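Local coordinates for protein activated BY transcription factor SSRB (Salmonella enterica, PDB 2WNW) that is a glycoside hydrolase family 30 member, activated by the transcription factor SsrB, that combines a TIM barrel with a beta-sandwich domain, at residues R4-D9 with Q14-R19; I370-R375 with A437-W442. One frame throughout, in Å; residues are numbered along the deposited sequence.

In the fold
The chain enters the fold on strand 2-9, turns through a four-residue loop and returns along 14-19, closing interaction 1 as a local hairpin. It then builds the eight-stranded parallel barrel before helix 365-374 brings it back to this region. Interaction 2 opens there and closes on the last strand, 437-442, after 61 residues made largely of sandwich strands. The two contacts therefore follow in series, neither nested nor crossed, but they meet in space. Strands 2-9 and 437-442 are antiparallel neighbours in one mixed sheet, and Ser8 OG lies 2.7 Å from His372 NE2, so the N-terminal hairpin, the C-terminal strand and the helix converge.

Interaction 1 (R4-D9 with Q14-R19); sequences RLISSD and QFLVER
Glu18 runs alongside Ile6 CG1 to reach Arg4, and it has more surface buried by this contact than any other residue of the pair. Its CG stands anti to the backbone N (chi1 -174°) and the chain stays extended beyond, which carries the carboxylate past Ile6 CG1 to the guanidinium. A salt bridge results, with Glu18 OE1 2.9 Å from Arg4 NH1; the two flat groups are turned 73° apart, far from a coplanar fork. On the way, Glu18 CG passes 4.1 Å from Ile6 CG1.

Leu5 contributes mainly through its backbone. Its N donates to Arg19 O at 3.0 Å, its O accepts from Arg19 N, and the same O receives a CA-H contact from Glu18 CA at 3.2 Å. The side chain of Leu5 leaves on the sheet face shared with Ser7, Val17 and Arg19, where a water bridges Ser7 OG and Val17 O. These paired bonds define an antiparallel hairpin. Its register slips by one residue between the pairs Ser7-Val17 and Asp9-Gln14, a beta bulge, and the chain changes direction at Leu16.

Ile6 packs against Leu16 at that corner. Its CG2 lies 3.7 Å from Leu16 CD2 and 3.4 Å from Leu16 CA, the latter tighter than usual for two carbons. Ser8 bonds across the irregular stretch: Leu16 N donates to Ser8 OG at 2.8 Å, almost straight at 177°. The hydroxyl is also hydrogen-bonded to His372 NE2 of helix 365-374, which covers this end of the hairpin. Within the bulge, the Phe15 ring stacks on Tyr368 of the same helix. Beyond it the ladder resumes, with Asp9 N only 2.6 Å from Gln14 O.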
ATOM      1  N   ARG A   4      -2.173 -25.737   8.368  1.00 25.63           N
ATOM      2  CA  ARG A   4      -3.441 -26.063   7.739  1.00 25.43           C
ATOM      3  C   ARG A   4      -3.706 -25.050   6.637  1.00 24.52           C
ATOM      4  O   ARG A   4      -3.433 -23.862   6.798  1.00 23.15           O
ATOM      5  CB  ARG A   4      -4.581 -26.008   8.756  1.00 27.82           C
ATOM      6  CG  ARG A   4      -4.487 -27.025   9.880  1.00 33.48           C
ATOM      7  CD  ARG A   4      -5.776 -27.028  10.694  1.00 37.19           C
ATOM      8  NE  ARG A   4      -5.962 -25.798  11.458  1.00 40.20           N
ATOM      9  CZ  ARG A   4      -7.149 -25.287  11.778  1.00 41.78           C
ATOM     10  NH1 ARG A   4      -8.265 -25.892  11.393  1.00 43.82           N
ATOM     11  NH2 ARG A   4      -7.221 -24.177  12.499  1.00 42.40           N
ATOM     12  N   LEU A   5      -4.234 -25.530   5.519  1.00 22.94           N
ATOM     13  CA  LEU A   5      -4.541 -24.670   4.388  1.00 21.92           C
ATOM     14  C   LEU A   5      -6.034 -24.754   4.091  1.00 21.03           C
ATOM     15  O   LEU A   5      -6.573 -25.841   3.901  1.00 21.03           O
ATOM     16  CB  LEU A   5      -3.739 -25.106   3.157  1.00 21.24           C
ATOM     17  CG  LEU A   5      -3.950 -24.291   1.876  1.00 21.74           C
ATOM     18  CD1 LEU A   5      -3.467 -22.859   2.090  1.00 20.32           C
ATOM     19  CD2 LEU A   5      -3.196 -24.939   0.725  1.00 21.43           C
ATOM     20  N   ILE A   6      -6.697 -23.601   4.076  1.00 18.92           N
ATOM     21  CA  ILE A   6      -8.126 -23.528   3.791  1.00 18.98           C
ATOM     22  C   ILE A   6      -8.239 -22.810   2.453  1.00 20.35           C
ATOM     23  O   ILE A   6      -7.918 -21.621   2.355  1.00 19.89           O
ATOM     24  CB  ILE A   6      -8.888 -22.724   4.868  1.00 19.21           C
ATOM     25  CG1 ILE A   6      -8.796 -23.433   6.226  1.00 24.09           C
ATOM     26  CG2 ILE A   6     -10.352 -22.574   4.467  1.00 18.38           C
ATOM     27  CD1 ILE A   6      -7.445 -23.323   6.890  1.00 26.43           C
ATOM     28  N   SER A   7      -8.698 -23.529   1.431  1.00 18.33           N
ATOM     29  CA  SER A   7      -8.794 -22.965   0.092  1.00 20.22           C
ATOM     30  C   SER A   7     -10.196 -22.885  -0.499  1.00 20.09           C
ATOM     31  O   SER A   7     -11.005 -23.807  -0.362  1.00 19.40           O
ATOM     32  CB  SER A   7      -7.905 -23.770  -0.862  1.00 20.86           C
ATOM     33  OG  SER A   7      -6.598 -23.914  -0.338  1.00 23.84           O
ATOM     34  N   SER A   8     -10.468 -21.767  -1.164  1.00 19.31           N
ATOM     35  CA  SER A   8     -11.748 -21.543  -1.821  1.00 19.59           C
ATOM     36  C   SER A   8     -11.510 -21.304  -3.304  1.00 20.05           C
ATOM     37  O   SER A   8     -10.570 -20.611  -3.695  1.00 19.16           O
ATOM     38  CB  SER A   8     -12.474 -20.330  -1.227  1.00 19.19           C
ATOM     39  OG  SER A   8     -12.943 -20.595   0.083  1.00 19.74           O
ATOM     40  N   ASP A   9     -12.370 -21.899  -4.121  1.00 20.74           N
ATOM     41  CA  ASP A   9     -12.313 -21.775  -5.570  1.00 22.20           C
ATOM     42  C   ASP A   9     -13.750 -21.428  -5.946  1.00 21.13           C
ATOM     43  O   ASP A   9     -14.524 -22.296  -6.351  1.00 22.63           O
ATOM     44  CB  ASP A   9     -11.897 -23.116  -6.182  1.00 23.45           C
ATOM     45  CG  ASP A   9     -11.727 -23.057  -7.692  1.00 27.04           C
ATOM     46  OD1 ASP A   9     -11.218 -24.049  -8.251  1.00 29.20           O
ATOM     47  OD2 ASP A   9     -12.099 -22.042  -8.319  1.00 26.26           O
ATOM     48  N   GLN A  14     -16.384 -24.157  -4.684  1.00 25.74           N
ATOM     49  CA  GLN A  14     -15.685 -24.867  -3.612  1.00 26.92           C
ATOM     50  C   GLN A  14     -15.240 -23.829  -2.590  1.00 24.13           C
ATOM     51  O   GLN A  14     -14.413 -22.975  -2.895  1.00 23.45           O
ATOM     52  CB  GLN A  14     -14.450 -25.593  -4.148  1.00 30.40           C
ATOM     53  CG  GLN A  14     -14.612 -27.094  -4.261  1.00 38.37           C
ATOM     54  CD  GLN A  14     -15.694 -27.486  -5.235  1.00 41.49           C
ATOM     55  OE1 GLN A  14     -15.584 -27.234  -6.434  1.00 46.79           O
ATOM     56  NE2 GLN A  14     -16.754 -28.104  -4.726  1.00 43.10           N
ATOM     57  N   PHE A  15     -15.775 -23.910  -1.377  1.00 21.99           N
ATOM     58  CA  PHE A  15     -15.429 -22.940  -0.346  1.00 20.96           C
ATOM     59  C   PHE A  15     -14.885 -23.528   0.948  1.00 21.40           C
ATOM     60  O   PHE A  15     -15.362 -24.553   1.433  1.00 20.82           O
ATOM     61  CB  PHE A  15     -16.652 -22.085  -0.009  1.00 20.88           C
ATOM     62  CG  PHE A  15     -17.118 -21.217  -1.138  1.00 20.98           C
ATOM     63  CD1 PHE A  15     -16.440 -20.043  -1.456  1.00 20.53           C
ATOM     64  CD2 PHE A  15     -18.238 -21.567  -1.881  1.00 22.65           C
ATOM     65  CE1 PHE A  15     -16.871 -19.231  -2.498  1.00 20.18           C
ATOM     66  CE2 PHE A  15     -18.679 -20.759  -2.930  1.00 23.09           C
ATOM     67  CZ  PHE A  15     -17.994 -19.591  -3.238  1.00 20.84           C
ATOM     68  N   LEU A  16     -13.887 -22.847   1.501  1.00 20.29           N
ATOM     69  CA  LEU A  16     -13.266 -23.226   2.761  1.00 20.05           C
ATOM     70  C   LEU A  16     -12.915 -24.709   2.866  1.00 21.02           C
ATOM     71  O   LEU A  16     -13.298 -25.383   3.825  1.00 21.07           O
ATOM     72  CB  LEU A  16     -14.188 -22.823   3.917  1.00 19.50           C
ATOM     73  CG  LEU A  16     -14.575 -21.338   3.977  1.00 20.48           C
ATOM     74  CD1 LEU A  16     -15.643 -21.127   5.035  1.00 20.17           C
ATOM     75  CD2 LEU A  16     -13.344 -20.490   4.276  1.00 20.02           C
ATOM     76  N   VAL A  17     -12.183 -25.210   1.879  1.00 20.51           N
ATOM     77  CA  VAL A  17     -11.767 -26.609   1.879  1.00 21.58           C
ATOM     78  C   VAL A  17     -10.440 -26.703   2.626  1.00 22.46           C
ATOM     79  O   VAL A  17      -9.454 -26.089   2.224  1.00 22.41           O
ATOM     80  CB  VAL A  17     -11.589 -27.128   0.443  1.00 21.87           C
ATOM     81  CG1 VAL A  17     -11.159 -28.588   0.461  1.00 23.65           C
ATOM     82  CG2 VAL A  17     -12.893 -26.956  -0.331  1.00 22.14           C
ATOM     83  N   GLU A  18     -10.417 -27.465   3.716  1.00 23.01           N
ATOM     84  CA  GLU A  18      -9.199 -27.596   4.507  1.00 25.88           C
ATOM     85  C   GLU A  18      -8.423 -28.886   4.288  1.00 26.42           C
ATOM     86  O   GLU A  18      -8.996 -29.939   4.015  1.00 26.19           O
ATOM     87  CB  GLU A  18      -9.514 -27.471   6.001  1.00 27.80           C
ATOM     88  CG  GLU A  18      -8.260 -27.446   6.869  1.00 33.21           C
ATOM     89  CD  GLU A  18      -8.554 -27.387   8.356  1.00 35.96           C
ATOM     90  OE1 GLU A  18      -9.410 -26.576   8.772  1.00 39.28           O
ATOM     91  OE2 GLU A  18      -7.913 -28.147   9.112  1.00 37.23           O
ATOM     92  N   ARG A  19      -7.105 -28.786   4.415  1.00 26.68           N
ATOM     93  CA  ARG A  19      -6.230 -29.938   4.275  1.00 29.49           C
ATOM     94  C   ARG A  19      -4.904 -29.643   4.959  1.00 29.05           C
ATOM     95  O   ARG A  19      -4.476 -28.488   5.040  1.00 27.77           O
ATOM     96  CB  ARG A  19      -6.014 -30.281   2.797  1.00 32.65           C
ATOM     97  CG  ARG A  19      -5.076 -29.369   2.035  1.00 35.84           C
ATOM     98  CD  ARG A  19      -5.096 -29.739   0.561  1.00 40.14           C
ATOM     99  NE  ARG A  19      -4.019 -29.113  -0.197  1.00 44.39           N
ATOM    100  CZ  ARG A  19      -2.742 -29.474  -0.121  1.00 46.63           C
ATOM    101  NH1 ARG A  19      -2.375 -30.463   0.685  1.00 48.51           N
ATOM    102  NH2 ARG A  19      -1.830 -28.851  -0.857  1.00 47.17           N
TER
HETATM  103  O   HOH W   1      -6.754 -26.519   0.938  1.00 23.57           O

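Interaction 2 (I370-R375 with A437-W442); sequences IGHFCR and ASTLLW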
ATOM      1  N   ILE A 370     -15.750 -13.498   4.044  1.00 15.24           N
ATOM      2  CA  ILE A 370     -15.515 -13.000   5.395  1.00 15.82           C
ATOM      3  C   ILE A 370     -14.904 -14.135   6.216  1.00 16.81           C
ATOM      4  O   ILE A 370     -14.028 -13.915   7.047  1.00 16.58           O
ATOM      5  CB  ILE A 370     -16.840 -12.552   6.049  1.00 16.09           C
ATOM      6  CG1 ILE A 370     -17.406 -11.346   5.291  1.00 15.39           C
ATOM      7  CG2 ILE A 370     -16.621 -12.210   7.513  1.00 14.95           C
ATOM      8  CD1 ILE A 370     -18.798 -10.940   5.744  1.00 17.02           C
ATOM      9  N   GLY A 371     -15.367 -15.353   5.949  1.00 17.10           N
ATOM     10  CA  GLY A 371     -14.884 -16.523   6.661  1.00 17.79           C
ATOM     11  C   GLY A 371     -13.388 -16.775   6.595  1.00 18.71           C
ATOM     12  O   GLY A 371     -12.807 -17.286   7.553  1.00 19.49           O
ATOM     13  N   HIS A 372     -12.756 -16.436   5.474  1.00 17.62           N
ATOM     14  CA  HIS A 372     -11.318 -16.642   5.352  1.00 17.08           C
ATOM     15  C   HIS A 372     -10.578 -15.865   6.432  1.00 17.48           C
ATOM     16  O   HIS A 372      -9.425 -16.174   6.746  1.00 18.20           O
ATOM     17  CB  HIS A 372     -10.833 -16.242   3.953  1.00 16.17           C
ATOM     18  CG  HIS A 372     -10.895 -17.361   2.961  1.00 14.72           C
ATOM     19  ND1 HIS A 372      -9.923 -18.336   2.879  1.00 16.25           N
ATOM     20  CD2 HIS A 372     -11.851 -17.709   2.066  1.00 16.42           C
ATOM     21  CE1 HIS A 372     -10.278 -19.237   1.979  1.00 13.80           C
ATOM     22  NE2 HIS A 372     -11.445 -18.881   1.472  1.00 16.44           N
ATOM     23  N   PHE A 373     -11.251 -14.864   6.996  1.00 16.38           N
ATOM     24  CA  PHE A 373     -10.689 -14.047   8.070  1.00 16.51           C
ATOM     25  C   PHE A 373     -11.218 -14.430   9.461  1.00 17.86           C
ATOM     26  O   PHE A 373     -10.480 -14.917  10.320  1.00 17.24           O
ATOM     27  CB  PHE A 373     -11.026 -12.562   7.887  1.00 16.68           C
ATOM     28  CG  PHE A 373     -10.172 -11.842   6.885  1.00 15.23           C
ATOM     29  CD1 PHE A 373     -10.496 -11.863   5.534  1.00 16.27           C
ATOM     30  CD2 PHE A 373      -9.066 -11.106   7.299  1.00 16.29           C
ATOM     31  CE1 PHE A 373      -9.729 -11.153   4.605  1.00 15.72           C
ATOM     32  CE2 PHE A 373      -8.294 -10.394   6.378  1.00 15.59           C
ATOM     33  CZ  PHE A 373      -8.629 -10.419   5.031  1.00 15.59           C
ATOM     34  N   CYS A 374     -12.511 -14.191   9.664  1.00 18.23           N
ATOM     35  CA  CYS A 374     -13.159 -14.396  10.958  1.00 17.90           C
ATOM     36  C   CYS A 374     -13.111 -15.774  11.602  1.00 17.64           C
ATOM     37  O   CYS A 374     -13.140 -15.876  12.827  1.00 18.95           O
ATOM     38  CB  CYS A 374     -14.615 -13.917  10.892  1.00 16.50           C
ATOM     39  SG  CYS A 374     -15.739 -14.988   9.987  1.00 17.76           S
ATOM     40  N   ARG A 375     -13.034 -16.828  10.801  1.00 18.92           N
ATOM     41  CA  ARG A 375     -12.991 -18.175  11.360  1.00 19.28           C
ATOM     42  C   ARG A 375     -11.638 -18.511  11.979  1.00 19.75           C
ATOM     43  O   ARG A 375     -11.536 -19.427  12.802  1.00 19.20           O
ATOM     44  CB  ARG A 375     -13.310 -19.212  10.273  1.00 18.89           C
ATOM     45  CG  ARG A 375     -14.688 -19.052   9.644  1.00 19.78           C
ATOM     46  CD  ARG A 375     -14.843 -19.925   8.404  1.00 21.69           C
ATOM     47  NE  ARG A 375     -15.080 -21.329   8.728  1.00 22.69           N
ATOM     48  CZ  ARG A 375     -16.252 -21.821   9.121  1.00 24.58           C
ATOM     49  NH1 ARG A 375     -17.309 -21.027   9.245  1.00 23.46           N
ATOM     50  NH2 ARG A 375     -16.373 -23.117   9.379  1.00 25.40           N
ATOM     51  N   ALA A 437      -9.105 -17.838  -3.040  1.00 16.97           N
ATOM     52  CA  ALA A 437      -8.627 -17.280  -1.787  1.00 16.74           C
ATOM     53  C   ALA A 437      -8.181 -18.446  -0.918  1.00 17.46           C
ATOM     54  O   ALA A 437      -8.766 -19.532  -0.966  1.00 18.00           O
ATOM     55  CB  ALA A 437      -9.735 -16.497  -1.088  1.00 17.12           C
ATOM     56  N   SER A 438      -7.137 -18.225  -0.134  1.00 16.73           N
ATOM     57  CA  SER A 438      -6.628 -19.264   0.743  1.00 18.04           C
ATOM     58  C   SER A 438      -6.167 -18.661   2.058  1.00 18.56           C
ATOM     59  O   SER A 438      -5.646 -17.545   2.099  1.00 18.66           O
ATOM     60  CB  SER A 438      -5.454 -19.994   0.086  1.00 20.74           C
ATOM     61  OG  SER A 438      -5.845 -20.609  -1.130  1.00 23.32           O
ATOM     62  N   THR A 439      -6.380 -19.401   3.137  1.00 16.55           N
ATOM     63  CA  THR A 439      -5.941 -18.969   4.449  1.00 16.52           C
ATOM     64  C   THR A 439      -5.004 -20.065   4.944  1.00 18.22           C
ATOM     65  O   THR A 439      -5.381 -21.239   5.002  1.00 19.28           O
ATOM     66  CB  THR A 439      -7.118 -18.808   5.425  1.00 16.85           C
ATOM     67  OG1 THR A 439      -8.052 -17.857   4.894  1.00 16.64           O
ATOM     68  CG2 THR A 439      -6.618 -18.306   6.775  1.00 15.58           C
ATOM     69  N   LEU A 440      -3.774 -19.676   5.260  1.00 18.49           N
ATOM     70  CA  LEU A 440      -2.757 -20.603   5.744  1.00 19.76           C
ATOM     71  C   LEU A 440      -2.544 -20.381   7.235  1.00 19.79           C
ATOM     72  O   LEU A 440      -2.340 -19.252   7.678  1.00 19.33           O
ATOM     73  CB  LEU A 440      -1.440 -20.371   4.994  1.00 18.84           C
ATOM     74  CG  LEU A 440      -0.211 -21.192   5.397  1.00 18.30           C
ATOM     75  CD1 LEU A 440      -0.434 -22.665   5.074  1.00 20.23           C
ATOM     76  CD2 LEU A 440       1.009 -20.664   4.649  1.00 18.97           C
ATOM     77  N   LEU A 441      -2.593 -21.465   8.002  1.00 20.64           N
ATOM     78  CA  LEU A 441      -2.416 -21.396   9.447  1.00 20.90           C
ATOM     79  C   LEU A 441      -1.222 -22.248   9.858  1.00 20.87           C
ATOM     80  O   LEU A 441      -1.084 -23.382   9.399  1.00 21.80           O
ATOM     81  CB  LEU A 441      -3.663 -21.934  10.152  1.00 23.98           C
ATOM     82  CG  LEU A 441      -5.031 -21.456   9.667  1.00 24.84           C
ATOM     83  CD1 LEU A 441      -6.117 -22.252  10.376  1.00 27.69           C
ATOM     84  CD2 LEU A 441      -5.186 -19.972   9.934  1.00 25.68           C
ATOM     85  N   TRP A 442      -0.364 -21.709  10.719  1.00 21.62           N
ATOM     86  CA  TRP A 442       0.796 -22.457  11.181  1.00 22.37           C
ATOM     87  C   TRP A 442       1.415 -21.845  12.427  1.00 24.25           C
ATOM     88  O   TRP A 442       1.076 -20.725  12.822  1.00 23.09           O
ATOM     89  CB  TRP A 442       1.840 -22.567  10.060  1.00 21.53           C
ATOM     90  CG  TRP A 442       2.691 -21.348   9.832  1.00 22.12           C
ATOM     91  CD1 TRP A 442       3.978 -21.164  10.242  1.00 22.31           C
ATOM     92  CD2 TRP A 442       2.337 -20.174   9.088  1.00 22.61           C
ATOM     93  NE1 TRP A 442       4.454 -19.955   9.796  1.00 23.19           N
ATOM     94  CE2 TRP A 442       3.467 -19.324   9.085  1.00 22.13           C
ATOM     95  CE3 TRP A 442       1.173 -19.757   8.422  1.00 22.29           C
ATOM     96  CZ2 TRP A 442       3.473 -18.081   8.439  1.00 21.94           C
ATOM     97  CZ3 TRP A 442       1.178 -18.520   7.777  1.00 21.69           C
ATOM     98  CH2 TRP A 442       2.324 -17.697   7.793  1.00 22.70           C
TER
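His372, with chi1 at -89°, swings its imidazole toward the strand, and Thr439, with chi1 at -58°, sets OG1 beside its own backbone N and facing the helix. The histidine and threonine side chains run antiparallel past one another, which places the threonine hydroxyl against both the ring and the main chain of the same histidine. ND1 of His372 donates to Thr439 OG1 at 2.8 Å with an N-H...O angle of 152°, and the oxygen lies in the plane of the ring, at its edge. Thr439 OG1 in turn donates to His372 O at 2.9 Å, in the carbonyl plane and on a lone pair. The hydroxyl thus accepts from the side chain and gives to the backbone of one residue, a pair of bonds that should restrict rotation of the imidazole. Thr439 CG2 packs beside the same carbonyl, 3.5 Å from His372 O.

One ring face is covered by Ala437, whose CB makes a CH-pi contact 4.0 Å from the ring centroid, displaced toward the rim. His372 CE1 meets Ala437 O at 3.3 Å. The remaining ring nitrogen, NE2, is taken up by Ser8 OG of strand 2-9. All four residues that touch are buried, so these bonds satisfy polar groups inside the protein.

The short helix and strand segments run nearly parallel, with axes 8.6 Å apart, and Trp310 of helix 305-322 packs on Ala437 nearby. A helix of the TIM-barrel family region here lies against a strand of the beta-sandwich region, the interface expected in the two-domain architecture of glycoside hydrolase family 30.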